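Local coordinates for protein CDC25-like phosphatase YCH1 (PDB 3FS5) that acts as a protein phosphatase of the Cdc25-like family, built on a single rhodanese domain, at residues 41-44 with 45-49; 126-129 with 130-134. All coordinates share one frame; numbering follows the deposited sequence.

Interaction 1: 41-44 with 45-49; sequences SDYM and GGHIK
Tyr43 and His47 lie with their rings nearly parallel, 9° between the planes, yet displaced until little more than the phenol end overlaps the imidazole. Tyr43 OH sits over the centre of that ring, 3.1 Å from His47 CD2, and Tyr43 CZ follows at 3.5 Å from the same CD2. Tyr43 CE2 also rests on His47 CB at 3.6 Å. With CG placed between its own backbone N and carbonyl carbon, chi1 53°, the histidine ring folds back toward the tyrosine. This is the tight part. Were His47 an alanine, the tyrosine hydroxyl would probably lose the flat surface it lies on and the phenol would be freer to shift, although His53 also stacks on that ring. The Met44 side is looser: its chain runs out to the exposed surface, and only CB and CG brush the next residue, CG standing 3.2 Å from Gly45 N. Between these sides the backbone reverses, and a water lies 2.8 Å from both Met44 O and Gly46 O and bridges them, though it may not serve both at once. Gly45, with phi 103°, takes a conformation in which a side chain would collide with Met44 O. The ring pair spans a type II beta turn, Tyr43 to Gly46, that leads from a short 3-10 segment into strand 47-48 of the rhodanese domain.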
loop_
_atom_site.group_PDB
_atom_site.type_symbol
_atom_site.label_atom_id
_atom_site.label_comp_id
_atom_site.label_asym_id
_atom_site.label_seq_id
_atom_site.Cartn_x
_atom_site.Cartn_y
_atom_site.Cartn_z
ATOM N N SER A 41 13.767 -7.411 1.678
ATOM C CA SER A 41 14.355 -7.551 3.001
ATOM C C SER A 41 14.385 -6.181 3.683
ATOM O O SER A 41 14.551 -6.093 4.896
ATOM C CB SER A 41 15.763 -8.165 2.911
ATOM O OG SER A 41 16.572 -7.482 1.979
ATOM N N ASP A 42 14.206 -5.107 2.911
ATOM C CA ASP A 42 14.191 -3.779 3.520
ATOM C C ASP A 42 12.883 -3.497 4.272
ATOM O O ASP A 42 12.615 -2.377 4.702
ATOM C CB ASP A 42 14.507 -2.677 2.490
ATOM C CG ASP A 42 13.772 -2.843 1.169
ATOM O OD1 ASP A 42 13.347 -3.959 0.818
ATOM O OD2 ASP A 42 13.648 -1.824 0.456
ATOM N N TYR A 43 12.086 -4.544 4.447
ATOM C CA TYR A 43 10.831 -4.461 5.182
ATOM C C TYR A 43 11.199 -4.352 6.661
ATOM O O TYR A 43 10.411 -3.885 7.483
ATOM C CB TYR A 43 10.020 -5.733 4.917
ATOM C CG TYR A 43 8.777 -5.936 5.752
ATOM C CD1 TYR A 43 8.778 -6.819 6.836
ATOM C CD2 TYR A 43 7.580 -5.303 5.418
ATOM C CE1 TYR A 43 7.618 -7.072 7.560
ATOM C CE2 TYR A 43 6.414 -5.546 6.135
ATOM C CZ TYR A 43 6.437 -6.431 7.201
ATOM O OH TYR A 43 5.276 -6.688 7.893
ATOM N N MET A 44 12.421 -4.776 6.976
ATOM C CA MET A 44 12.955 -4.771 8.337
ATOM C C MET A 44 12.980 -3.394 8.993
ATOM O O MET A 44 13.289 -2.396 8.350
ATOM C CB MET A 44 14.382 -5.345 8.328
ATOM C CG MET A 44 15.113 -5.274 9.671
ATOM S SD MET A 44 16.864 -5.777 9.572
ATOM C CE MET A 44 17.649 -4.211 9.233
ATOM N N GLY A 45 12.661 -3.354 10.284
ATOM C CA GLY A 45 12.696 -2.101 11.014
ATOM C C GLY A 45 11.377 -1.416 11.295
ATOM O O GLY A 45 11.361 -0.356 11.918
ATOM N N GLY A 46 10.275 -2.006 10.841
ATOM C CA GLY A 46 8.974 -1.408 11.072
ATOM C C GLY A 46 8.094 -1.394 9.832
ATOM O O GLY A 46 8.592 -1.362 8.704
ATOM N N HIS A 47 6.782 -1.418 10.044
ATOM C CA HIS A 47 5.827 -1.405 8.941
ATOM C C HIS A 47 4.488 -0.836 9.389
ATOM O O HIS A 47 4.219 -0.716 10.584
ATOM C CB HIS A 47 5.646 -2.820 8.381
ATOM C CG HIS A 47 5.305 -3.844 9.420
ATOM N ND1 HIS A 47 4.012 -4.088 9.833
ATOM C CD2 HIS A 47 6.094 -4.667 10.149
ATOM C CE1 HIS A 47 4.020 -5.016 10.773
ATOM N NE2 HIS A 47 5.271 -5.385 10.984
ATOM N N ILE A 48 3.651 -0.479 8.425
ATOM C CA ILE A 48 2.351 0.089 8.733
ATOM C C ILE A 48 1.423 -0.996 9.268
ATOM O O ILE A 48 1.339 -2.087 8.705
ATOM C CB ILE A 48 1.763 0.767 7.482
ATOM C CG1 ILE A 48 2.703 1.904 7.050
ATOM C CG2 ILE A 48 0.342 1.275 7.760
ATOM C CD1 ILE A 48 2.266 2.648 5.797
ATOM N N LYS A 49 0.746 -0.691 10.370
ATOM C CA LYS A 49 -0.159 -1.633 11.016
ATOM C C LYS A 49 -1.261 -2.147 10.093
ATOM O O LYS A 49 -1.882 -1.379 9.353
ATOM C CB LYS A 49 -0.782 -0.981 12.257
ATOM C CG LYS A 49 -1.626 -1.913 13.118
ATOM C CD LYS A 49 -2.202 -1.159 14.315
ATOM C CE LYS A 49 -3.088 -2.050 15.179
ATOM N NZ LYS A 49 -2.335 -3.207 15.740
HETATM O O HOH W 1 11.222 -0.549 8.120
#

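Interaction 2: 126-129 with 130-134; sequences SRWQ and SVYGD
Trp128 and Tyr132, one helical turn apart, cross at about a right angle, with the edge of the tyrosine directed at the indole face. The planes stand at 50°, and Tyr132 CD1 comes down over the six-membered ring, near the outer end of the indole, 3.8 Å from Trp128 CZ3. Tyr132 CB covers the other half, a CH-pi contact 4.2 Å from the centroid of the five-membered ring. Trp128 CG lies anti to the backbone N, chi1 177°, which carries the indole along the helix to lie under the tyrosine; its NE1 is held by Thr139. Trp128 O accepts twice, from Tyr132 N almost straight at 2.8 Å and from Val131 N above the carbonyl plane. Gln129 bends back so that NE2 reaches Ser126 O at 3.1 Å, in the carbonyl plane, while OE1 bonds to Tyr142. Ser130 OG turns to Arg127 O at 2.6 Å and shares that carbonyl with its own weakly bonded N. Gly133 N still bonds to Gln129 O, 2.9 Å away. The aromatic pair and the serine bond are ordinary within-helix contacts; the mixed i+3 and i+4 backbone bonds go with the C-terminal turns of helix 124-132 in the rhodanese domain.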
loop_
_atom_site.group_PDB
_atom_site.type_symbol
_atom_site.label_atom_id
_atom_site.label_comp_id
_atom_site.label_asym_id
_atom_site.label_seq_id
_atom_site.Cartn_x
_atom_site.Cartn_y
_atom_site.Cartn_z
ATOM N N SER A 126 9.956 5.321 4.835
ATOM C CA SER A 126 10.921 6.259 5.382
ATOM C C SER A 126 10.260 7.572 5.801
ATOM O O SER A 126 10.525 8.080 6.891
ATOM C CB SER A 126 12.026 6.539 4.364
ATOM O OG SER A 126 12.997 7.409 4.914
ATOM N N ARG A 127 9.399 8.131 4.955
ATOM C CA ARG A 127 8.745 9.378 5.332
ATOM C C ARG A 127 7.719 9.082 6.414
ATOM O O ARG A 127 7.557 9.854 7.358
ATOM C CB ARG A 127 8.051 10.054 4.146
ATOM C CG ARG A 127 7.981 11.565 4.346
ATOM C CD ARG A 127 6.633 12.189 4.026
ATOM N NE ARG A 127 6.378 12.306 2.595
ATOM C CZ ARG A 127 5.476 13.130 2.066
ATOM N NH1 ARG A 127 5.301 13.169 0.751
ATOM N NH2 ARG A 127 4.759 13.929 2.848
ATOM N N TRP A 128 7.027 7.954 6.274
ATOM C CA TRP A 128 6.026 7.561 7.254
ATOM C C TRP A 128 6.589 7.536 8.675
ATOM O O TRP A 128 6.039 8.171 9.575
ATOM C CB TRP A 128 5.453 6.182 6.908
ATOM C CG TRP A 128 4.456 5.673 7.910
ATOM C CD1 TRP A 128 4.705 4.865 8.980
ATOM C CD2 TRP A 128 3.055 5.974 7.953
ATOM N NE1 TRP A 128 3.549 4.644 9.688
ATOM C CE2 TRP A 128 2.520 5.312 9.079
ATOM C CE3 TRP A 128 2.200 6.742 7.148
ATOM C CZ2 TRP A 128 1.165 5.392 9.424
ATOM C CZ3 TRP A 128 0.851 6.824 7.492
ATOM C CH2 TRP A 128 0.349 6.150 8.622
ATOM N N GLN A 129 7.686 6.810 8.879
ATOM C CA GLN A 129 8.267 6.713 10.215
ATOM C C GLN A 129 8.786 8.033 10.783
ATOM O O GLN A 129 8.802 8.219 11.997
ATOM C CB GLN A 129 9.381 5.645 10.252
ATOM C CG GLN A 129 10.662 5.965 9.487
ATOM C CD GLN A 129 11.585 6.926 10.224
ATOM O OE1 GLN A 129 11.822 6.787 11.427
ATOM N NE2 GLN A 129 12.123 7.899 9.499
ATOM N N SER A 130 9.197 8.957 9.922
ATOM C CA SER A 130 9.714 10.231 10.409
ATOM C C SER A 130 8.603 11.009 11.109
ATOM O O SER A 130 8.870 11.926 11.881
ATOM C CB SER A 130 10.280 11.066 9.257
ATOM O OG SER A 130 9.246 11.574 8.427
ATOM N N VAL A 131 7.358 10.627 10.847
ATOM C CA VAL A 131 6.213 11.306 11.443
ATOM C C VAL A 131 5.422 10.434 12.412
ATOM O O VAL A 131 5.044 10.889 13.489
ATOM C CB VAL A 131 5.231 11.805 10.351
ATOM C CG1 VAL A 131 4.069 12.546 10.992
ATOM C CG2 VAL A 131 5.955 12.704 9.370
ATOM N N TYR A 132 5.179 9.183 12.031
ATOM C CA TYR A 132 4.390 8.270 12.856
ATOM C C TYR A 132 5.135 7.034 13.350
ATOM O O TYR A 132 4.523 6.120 13.910
ATOM C CB TYR A 132 3.153 7.819 12.075
ATOM C CG TYR A 132 2.317 8.955 11.527
ATOM C CD1 TYR A 132 2.204 9.163 10.154
ATOM C CD2 TYR A 132 1.646 9.830 12.385
ATOM C CE1 TYR A 132 1.445 10.213 9.644
ATOM C CE2 TYR A 132 0.883 10.887 11.887
ATOM C CZ TYR A 132 0.786 11.072 10.516
ATOM O OH TYR A 132 0.034 12.113 10.017
ATOM N N GLY A 133 6.446 7.005 13.144
ATOM C CA GLY A 133 7.240 5.863 13.566
ATOM C C GLY A 133 6.993 5.368 14.983
ATOM O O GLY A 133 6.827 4.168 15.204
ATOM N N ASP A 134 6.955 6.285 15.944
ATOM C CA ASP A 134 6.752 5.897 17.336
ATOM C C ASP A 134 5.286 5.830 17.766
ATOM O O ASP A 134 4.990 5.656 18.948
ATOM C CB ASP A 134 7.526 6.846 18.259
ATOM C CG ASP A 134 6.889 8.213 18.359
ATOM O OD1 ASP A 134 6.431 8.742 17.323
ATOM O OD2 ASP A 134 6.854 8.766 19.480
#

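In the fold
Interactions 1 and 2 lie on the same side of the chain's centre, their centres about 11 Å apart, and meet where Ile48 CG1 packs 3.9 Å from Trp128 NE1. Ile48 and Trp128 also share Leu17 and Met21 of helix 14-23. A second tie is the short antiparallel sheet of strands 47-48 and 139-140: His47 pairs with Ala140 there, while neighbouring Thr139 bonds to Trp128 and Tyr132. Trp147 joins them again, bonding to Gly45 O and touching Ser126 and Gln129. Both border the loop around modified Cys90: Asp42 bonds to its hydroxyethyl group, and Ser126 forms a backbone hydrogen bond with Met91. This loop is consistent with the position of the catalytic cysteine in rhodaneses and Cdc25 phosphatases.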